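Local coordinates for protein prophenoloxidase b (Marsupenaeus japonicus, PDB 3WKY) that is the proenzyme of a secreted type 3 copper phenoloxidase that, once activated, probably hydroxylates monophenols and oxidises o-diphenols, at residues L61-G66 against H106-V111; Y233-L238 against Y526-D531; R504-P509 against H591-A596. All blocks are in the same frame, centred on the assembly; numbering follows the deposited sequence.

Contact 1. Residues L61-G66 against H106-V111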
# COMPACT_ATOMS: atom_id res chain seq x y z
N LEU A 61 -4.94 -17.36 -44.84
CA LEU A 61 -4.36 -18.63 -44.43
C LEU A 61 -3.38 -18.50 -43.26
O LEU A 61 -2.92 -19.50 -42.72
CB LEU A 61 -3.66 -19.31 -45.61
CG LEU A 61 -4.46 -20.28 -46.47
CD1 LEU A 61 -5.84 -19.75 -46.80
CD2 LEU A 61 -3.71 -20.60 -47.76
N SER A 62 -3.05 -17.26 -42.89
CA SER A 62 -2.06 -17.02 -41.84
C SER A 62 -2.54 -17.37 -40.43
O SER A 62 -1.72 -17.51 -39.51
CB SER A 62 -1.59 -15.56 -41.87
OG SER A 62 -2.61 -14.69 -41.40
N ILE A 63 -3.84 -17.51 -40.24
CA ILE A 63 -4.36 -17.87 -38.92
C ILE A 63 -4.39 -19.39 -38.80
O ILE A 63 -5.08 -20.07 -39.56
CB ILE A 63 -5.77 -17.30 -38.66
CG1 ILE A 63 -5.83 -15.82 -39.04
CG2 ILE A 63 -6.19 -17.54 -37.21
CD1 ILE A 63 -4.82 -14.94 -38.34
N PRO A 64 -3.65 -19.93 -37.82
CA PRO A 64 -3.57 -21.39 -37.66
C PRO A 64 -4.89 -22.01 -37.20
O PRO A 64 -5.67 -21.37 -36.51
CB PRO A 64 -2.50 -21.57 -36.56
CG PRO A 64 -2.52 -20.27 -35.81
CD PRO A 64 -2.82 -19.21 -36.84
N GLU A 65 -5.12 -23.26 -37.60
CA GLU A 65 -6.26 -24.03 -37.11
C GLU A 65 -6.11 -24.25 -35.60
O GLU A 65 -4.99 -24.25 -35.09
CB GLU A 65 -6.33 -25.39 -37.83
CG GLU A 65 -7.51 -26.27 -37.41
CD GLU A 65 -7.09 -27.65 -36.93
OE1 GLU A 65 -6.16 -28.24 -37.54
OE2 GLU A 65 -7.69 -28.16 -35.96
N GLY A 66 -7.22 -24.45 -34.90
CA GLY A 66 -7.16 -24.82 -33.50
C GLY A 66 -7.24 -23.70 -32.48
O GLY A 66 -7.00 -23.92 -31.29
N HIS A 106 -8.36 -25.56 -45.48
CA HIS A 106 -7.09 -24.85 -45.40
C HIS A 106 -7.14 -23.58 -44.56
O HIS A 106 -6.13 -22.91 -44.39
CB HIS A 106 -6.62 -24.50 -46.81
CG HIS A 106 -6.57 -25.69 -47.72
ND1 HIS A 106 -5.44 -26.47 -47.85
CD2 HIS A 106 -7.52 -26.26 -48.50
CE1 HIS A 106 -5.68 -27.46 -48.70
NE2 HIS A 106 -6.94 -27.36 -49.10
N VAL A 107 -8.33 -23.26 -44.03
CA VAL A 107 -8.51 -22.06 -43.22
C VAL A 107 -9.03 -22.42 -41.84
O VAL A 107 -9.73 -23.43 -41.66
CB VAL A 107 -9.50 -21.07 -43.88
CG1 VAL A 107 -8.89 -20.42 -45.09
CG2 VAL A 107 -10.78 -21.78 -44.25
N ASN A 108 -8.67 -21.60 -40.85
CA ASN A 108 -9.19 -21.70 -39.50
C ASN A 108 -10.72 -21.75 -39.56
O ASN A 108 -11.34 -20.96 -40.26
CB ASN A 108 -8.69 -20.48 -38.71
CG ASN A 108 -9.28 -20.38 -37.33
OD1 ASN A 108 -10.45 -20.05 -37.18
ND2 ASN A 108 -8.46 -20.65 -36.31
N SER A 109 -11.35 -22.68 -38.84
CA SER A 109 -12.78 -22.87 -39.02
C SER A 109 -13.61 -21.68 -38.54
O SER A 109 -14.62 -21.35 -39.16
CB SER A 109 -13.27 -24.18 -38.39
OG SER A 109 -12.85 -24.31 -37.05
N ALA A 110 -13.19 -21.03 -37.46
CA ALA A 110 -13.93 -19.87 -36.96
C ALA A 110 -13.76 -18.67 -37.89
O ALA A 110 -14.70 -17.89 -38.10
CB ALA A 110 -13.52 -19.52 -35.52
N VAL A 111 -12.57 -18.52 -38.45
CA VAL A 111 -12.31 -17.49 -39.45
C VAL A 111 -13.18 -17.76 -40.69
O VAL A 111 -13.77 -16.84 -41.26
CB VAL A 111 -10.81 -17.43 -39.81
CG1 VAL A 111 -10.57 -16.61 -41.09
CG2 VAL A 111 -10.01 -16.84 -38.64
O HOH W 1 -6.87 -19.62 -41.58
O HOH W 2 -4.68 -22.06 -41.59
O HOH W 3 -9.96 -24.47 -36.51
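The N-cap of helix 109-122 is the centre of this contact: Asn108 caps the helix with one end of its amide and holds the loop 61-66 with the other. Its OD1 accepts the backbone N-H of Val111 at 2.9 Å, satisfying an amide that the first turn leaves without a helical acceptor. ND2 donates to Pro64 O over 2.9 Å in a nearly straight bond (171° at the hydrogen) that lies in the amide plane. ND2 is also hydrogen-bonded to Ile67 O, so three partners fix the rotation of the amide. Asparagine suits the place because it offers an acceptor and a donor on one short, flat group. With CG anti to the backbone N (chi1 173°), the amide stands between helix start and loop.

Ordered water fills in where the two backbones do not meet directly. One molecule joins Asn108 N, at 2.8 Å, to Ile63 O, at 2.7 Å, and a second lies close to Ile63 O and, at a longer 3.3 Å, to His106 O. A third accepts from both Gly66 N and Ser109 N. Gly66 adopts a positive phi (94°), where a side chain would press on the preceding carbonyl O, so glycine fits the bend; a sodium ion is bound nearby.

Apolar contacts flank this polar centre. In the conformer described, Leu61 CD1 meets Val107 CG1 at 3.6 Å, and Ile63 CG2 meets Val111 CG2 at 4.1 Å, crossing at about a right angle. His106 NE2 is hydrogen-bonded to Thr47 O. Ile63 packs on His76 and Ala79 and Val111 on Val80, so helix 74-89 packs against the apolar side of the contact, where loop 61-66 and the start of helix 109-122 come together in the all-alpha domain of the hemocyanin family.

Contact 2. Residues Y233-L238 against Y526-D531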
# COMPACT_ATOMS: atom_id res chain seq x y z
N TYR A 233 -29.04 -4.01 -19.86
CA TYR A 233 -28.39 -4.78 -18.83
C TYR A 233 -28.68 -4.19 -17.46
O TYR A 233 -29.02 -4.91 -16.52
CB TYR A 233 -26.89 -4.78 -19.08
CG TYR A 233 -26.06 -5.57 -18.10
CD1 TYR A 233 -26.22 -6.95 -17.96
CD2 TYR A 233 -25.05 -4.95 -17.36
CE1 TYR A 233 -25.40 -7.70 -17.09
CE2 TYR A 233 -24.24 -5.67 -16.48
CZ TYR A 233 -24.42 -7.05 -16.36
OH TYR A 233 -23.60 -7.77 -15.51
N ASN A 234 -28.54 -2.86 -17.35
CA ASN A 234 -28.85 -2.21 -16.08
C ASN A 234 -30.30 -2.38 -15.65
O ASN A 234 -30.58 -2.45 -14.46
CB ASN A 234 -28.49 -0.73 -16.12
CG ASN A 234 -27.04 -0.47 -15.75
OD1 ASN A 234 -26.40 -1.27 -15.04
ND2 ASN A 234 -26.50 0.66 -16.23
N MET A 235 -31.23 -2.42 -16.61
CA MET A 235 -32.61 -2.63 -16.23
C MET A 235 -32.80 -4.02 -15.68
O MET A 235 -33.59 -4.25 -14.76
CB MET A 235 -33.54 -2.38 -17.43
CG MET A 235 -33.36 -1.00 -17.99
SD MET A 235 -34.57 -0.59 -19.27
CE MET A 235 -33.64 0.73 -20.03
N GLU A 236 -32.04 -4.97 -16.22
CA GLU A 236 -32.08 -6.32 -15.71
C GLU A 236 -31.46 -6.35 -14.30
O GLU A 236 -31.99 -7.03 -13.40
CB GLU A 236 -31.32 -7.23 -16.69
CG GLU A 236 -31.80 -8.65 -16.75
CD GLU A 236 -33.16 -8.84 -17.42
OE1 GLU A 236 -33.77 -7.88 -17.97
OE2 GLU A 236 -33.62 -10.00 -17.39
N ARG A 237 -30.37 -5.61 -14.09
CA ARG A 237 -29.73 -5.57 -12.77
C ARG A 237 -30.69 -4.98 -11.72
O ARG A 237 -30.86 -5.54 -10.63
CB ARG A 237 -28.42 -4.78 -12.81
CG ARG A 237 -27.34 -5.44 -13.71
CD ARG A 237 -26.05 -4.60 -13.77
NE ARG A 237 -25.34 -4.62 -12.48
CZ ARG A 237 -24.49 -5.57 -12.11
NH1 ARG A 237 -24.23 -6.61 -12.90
NH2 ARG A 237 -23.90 -5.50 -10.92
N LEU A 238 -31.32 -3.86 -12.05
CA LEU A 238 -32.30 -3.26 -11.13
C LEU A 238 -33.44 -4.24 -10.82
O LEU A 238 -33.91 -4.32 -9.68
CB LEU A 238 -32.85 -1.93 -11.69
CG LEU A 238 -31.83 -0.78 -11.74
CD1 LEU A 238 -32.36 0.40 -12.55
CD2 LEU A 238 -31.46 -0.31 -10.33
N TYR A 526 -30.07 5.78 -19.35
CA TYR A 526 -30.95 4.61 -19.35
C TYR A 526 -31.85 4.41 -20.58
O TYR A 526 -32.22 3.29 -20.87
CB TYR A 526 -31.86 4.60 -18.10
CG TYR A 526 -31.22 4.04 -16.85
CD1 TYR A 526 -31.29 2.69 -16.54
CD2 TYR A 526 -30.54 4.88 -15.96
CE1 TYR A 526 -30.70 2.17 -15.39
CE2 TYR A 526 -29.95 4.37 -14.80
CZ TYR A 526 -30.04 3.03 -14.52
OH TYR A 526 -29.46 2.52 -13.37
N TRP A 527 -32.23 5.48 -21.29
CA TRP A 527 -33.23 5.33 -22.36
C TRP A 527 -32.85 4.26 -23.38
O TRP A 527 -31.74 4.29 -23.92
CB TRP A 527 -33.47 6.64 -23.10
CG TRP A 527 -34.08 7.69 -22.23
CD1 TRP A 527 -33.49 8.86 -21.82
CD2 TRP A 527 -35.39 7.67 -21.66
NE1 TRP A 527 -34.36 9.57 -21.03
CE2 TRP A 527 -35.54 8.87 -20.92
CE3 TRP A 527 -36.46 6.77 -21.71
CZ2 TRP A 527 -36.71 9.18 -20.22
CZ3 TRP A 527 -37.63 7.08 -21.01
CH2 TRP A 527 -37.74 8.27 -20.27
N THR A 528 -33.76 3.32 -23.64
CA THR A 528 -33.53 2.29 -24.65
C THR A 528 -34.67 2.28 -25.66
O THR A 528 -35.83 2.53 -25.32
CB THR A 528 -33.33 0.88 -24.04
OG1 THR A 528 -32.95 -0.04 -25.08
CG2 THR A 528 -34.61 0.39 -23.33
N GLU A 529 -34.32 2.01 -26.91
CA GLU A 529 -35.31 2.02 -27.98
C GLU A 529 -36.35 0.92 -27.81
O GLU A 529 -36.01 -0.25 -27.60
CB GLU A 529 -34.62 1.90 -29.35
CG GLU A 529 -35.58 1.98 -30.56
CD GLU A 529 -34.85 2.07 -31.88
OE1 GLU A 529 -33.80 2.77 -31.94
OE2 GLU A 529 -35.32 1.44 -32.85
N VAL A 530 -37.62 1.30 -27.90
CA VAL A 530 -38.74 0.36 -27.89
C VAL A 530 -39.22 0.19 -29.33
O VAL A 530 -39.41 -0.94 -29.80
CB VAL A 530 -39.90 0.89 -27.04
CG1 VAL A 530 -41.17 0.03 -27.23
CG2 VAL A 530 -39.52 0.95 -25.58
N ASP A 531 -39.37 1.32 -30.02
CA ASP A 531 -39.90 1.33 -31.38
C ASP A 531 -39.72 2.71 -31.99
O ASP A 531 -40.16 3.72 -31.41
CB ASP A 531 -41.39 0.95 -31.35
CG ASP A 531 -41.88 0.30 -32.65
OD1 ASP A 531 -41.07 0.07 -33.57
OD2 ASP A 531 -43.09 0.00 -32.73
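Leu238 N donates to Asn234 O at 2.9 Å, a regular helical bond that sets these two residues one turn apart, and both of their side chains touch Tyr526. Asn234 CB lies 3.7 Å from Tyr526 CE1. Leu238 CD1 comes equally near the same CE1 and also the phenol oxygen, its side chain approaching from the direction opposite to that of the tyrosine. The amide of Asn234 is engaged away from the ring, OD1 accepting from Val245 N.

Met235 follows another route. Its CG stands beside the backbone N (chi1 -57°) and passes near the plane of the Tyr526 ring at the edge; beyond it the extended chain carries the terminal methyl to the backbone of Tyr526 and to Thr528. There CE packs tightly on Thr528 CG2 at 3.5 Å and also comes close to Tyr526 O. A long, unbranched methionine can reach this far from the helix. Threonine serves both needs at its position, giving CG2 to the methionine while OG1 hydrogen-bonds Asn228 OD1.

A serine in place of Tyr526 would probably open a gap between helix and sheet, leaving Leu238 CD1 and Asn234 CB without the ring they touch.

Helix 218-239, which also supplies His226 to the copper pocket, thus lies against the Ig-like region: Met235 reaches Phe590 and Leu238 reaches Met588 of strand 588-598, while Tyr526 leans on Pro509 of strand 501-509.

Contact 3. Residues R504-P509 against H591-A596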
# COMPACT_ATOMS: atom_id res chain seq x y z
N ARG A 504 -41.31 7.86 -32.02
CA ARG A 504 -40.05 7.47 -31.37
C ARG A 504 -40.41 7.12 -29.95
O ARG A 504 -40.87 7.98 -29.20
CB ARG A 504 -39.09 8.65 -31.38
CG ARG A 504 -38.78 9.16 -32.77
CD ARG A 504 -37.96 10.41 -32.71
NE ARG A 504 -37.73 10.96 -34.03
CZ ARG A 504 -36.74 10.62 -34.84
NH1 ARG A 504 -35.83 9.73 -34.45
NH2 ARG A 504 -36.64 11.19 -36.03
N ILE A 505 -40.21 5.86 -29.58
CA ILE A 505 -40.69 5.37 -28.30
C ILE A 505 -39.52 4.76 -27.52
O ILE A 505 -38.82 3.91 -28.06
CB ILE A 505 -41.78 4.32 -28.51
CG1 ILE A 505 -42.92 4.97 -29.31
CG2 ILE A 505 -42.26 3.79 -27.18
CD1 ILE A 505 -44.22 4.21 -29.31
N PHE A 506 -39.32 5.22 -26.28
CA PHE A 506 -38.16 4.76 -25.48
C PHE A 506 -38.60 4.38 -24.07
O PHE A 506 -39.61 4.88 -23.57
CB PHE A 506 -37.08 5.86 -25.41
CG PHE A 506 -36.38 6.11 -26.71
CD1 PHE A 506 -36.91 6.99 -27.65
CD2 PHE A 506 -35.18 5.46 -27.01
CE1 PHE A 506 -36.26 7.21 -28.87
CE2 PHE A 506 -34.53 5.68 -28.22
CZ PHE A 506 -35.07 6.56 -29.14
N LEU A 507 -37.83 3.49 -23.43
CA LEU A 507 -38.17 2.94 -22.13
C LEU A 507 -37.02 3.22 -21.16
O LEU A 507 -35.86 3.19 -21.58
CB LEU A 507 -38.35 1.42 -22.23
CG LEU A 507 -38.92 0.65 -21.03
CD1 LEU A 507 -40.45 0.81 -20.96
CD2 LEU A 507 -38.56 -0.83 -21.11
N ALA A 508 -37.34 3.51 -19.90
CA ALA A 508 -36.33 3.61 -18.84
C ALA A 508 -36.99 3.36 -17.49
O ALA A 508 -38.16 3.65 -17.32
CB ALA A 508 -35.66 4.99 -18.86
N PRO A 509 -36.23 2.83 -16.52
CA PRO A 509 -36.85 2.70 -15.19
C PRO A 509 -37.16 4.07 -14.60
O PRO A 509 -36.47 5.06 -14.91
CB PRO A 509 -35.74 2.03 -14.35
CG PRO A 509 -34.81 1.41 -15.36
CD PRO A 509 -34.85 2.32 -16.55
N HIS A 591 -40.79 4.37 -17.31
CA HIS A 591 -41.24 5.42 -18.20
C HIS A 591 -41.37 4.85 -19.61
O HIS A 591 -40.53 4.06 -20.04
CB HIS A 591 -40.23 6.56 -18.27
CG HIS A 591 -40.08 7.34 -17.00
ND1 HIS A 591 -41.13 8.01 -16.41
CD2 HIS A 591 -38.99 7.61 -16.25
CE1 HIS A 591 -40.70 8.63 -15.32
NE2 HIS A 591 -39.40 8.40 -15.20
N PHE A 592 -42.40 5.28 -20.33
CA PHE A 592 -42.64 4.87 -21.72
C PHE A 592 -42.82 6.19 -22.47
O PHE A 592 -43.91 6.76 -22.52
CB PHE A 592 -43.91 4.00 -21.75
CG PHE A 592 -44.17 3.28 -23.05
CD1 PHE A 592 -44.95 3.87 -24.05
CD2 PHE A 592 -43.76 1.96 -23.22
CE1 PHE A 592 -45.24 3.19 -25.23
CE2 PHE A 592 -44.05 1.27 -24.40
CZ PHE A 592 -44.80 1.89 -25.40
N PHE A 593 -41.72 6.71 -23.00
CA PHE A 593 -41.69 8.02 -23.64
C PHE A 593 -42.12 7.90 -25.10
O PHE A 593 -41.64 7.01 -25.81
CB PHE A 593 -40.25 8.58 -23.57
CG PHE A 593 -40.00 9.82 -24.43
CD1 PHE A 593 -39.68 9.70 -25.79
CD2 PHE A 593 -40.01 11.08 -23.87
CE1 PHE A 593 -39.41 10.81 -26.57
CE2 PHE A 593 -39.74 12.22 -24.65
CZ PHE A 593 -39.44 12.08 -26.00
N VAL A 594 -43.00 8.79 -25.55
CA VAL A 594 -43.50 8.76 -26.92
C VAL A 594 -43.35 10.14 -27.56
O VAL A 594 -43.83 11.13 -27.01
CB VAL A 594 -45.00 8.37 -26.98
CG1 VAL A 594 -45.50 8.34 -28.43
CG2 VAL A 594 -45.23 7.03 -26.29
N MET A 595 -42.69 10.21 -28.72
CA MET A 595 -42.61 11.46 -29.45
C MET A 595 -43.05 11.31 -30.91
O MET A 595 -42.65 10.37 -31.60
CB MET A 595 -41.20 12.03 -29.41
CG MET A 595 -41.04 13.37 -30.12
SD MET A 595 -39.32 13.92 -30.04
CE MET A 595 -39.42 15.58 -30.74
N ALA A 596 -43.90 12.23 -31.37
CA ALA A 596 -44.28 12.27 -32.78
C ALA A 596 -43.45 13.36 -33.45
O ALA A 596 -43.53 14.54 -33.10
CB ALA A 596 -45.78 12.57 -32.93
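Phe506 and Phe593 pair through both backbone groups: Phe506 N donates to Phe593 O at 3.0 Å and Phe593 N to Phe506 O at 2.9 Å. The same two-bond pairing recurs at Arg504 with Met595 and at Ala508 with His591, where His591 N reaches Ala508 O at 2.7 Å.

At the non-hydrogen-bonded pairs, alpha carbons approach carbonyls instead, most closely Ile505 CA to Phe593 O at 3.1 Å. Side chains then alternate between two faces. On one, Ile505 CG2 sits over the Phe592 ring, 3.9 Å from its centroid and displaced toward the rim, a CH-pi contact, while Leu507 CD1 comes obliquely to the same ring. Phe592 is turned to meet them by a CG anti to its backbone N (chi1 -169°). Isoleucine suits the place because its branched CB sends CG2 over the flat ring and the other branch, ending in CD1, toward Val594. The other face carries Phe506 and Phe593 with Arg504, whose guanidinium forms a salt bridge with Asp628.

Farther out, strand 528-534 bonds to Ile505 and Leu507, and strand 655-664 to Phe592 and Val594. The pair is therefore an interior antiparallel unit of the large sheet in the Ig-like domain of the hemocyanin family.

How the contacts relate
Contacts 2 and 3 are both buried and adjacent, their centres about 11 Å apart: contact 3 lies within the Ig-like sheet, contact 2 where a helix of the copper-containing domain meets that sheet. The centre of contact 1 lies about 38 Å from that of contact 2, on the opposite side of the chain's centre and partly at the surface. The segment 526-531 joins contacts 2 and 3: Val530 and Asp531 both face Ile505 in a classic beta bulge, and Trp527 packs on Ala508. Their chemistry follows their places. Contact 3 is built on regular backbone bonding, contact 2 on apolar side chains. Contact 1, in the all-alpha region, depends on a capping amide and bridging waters.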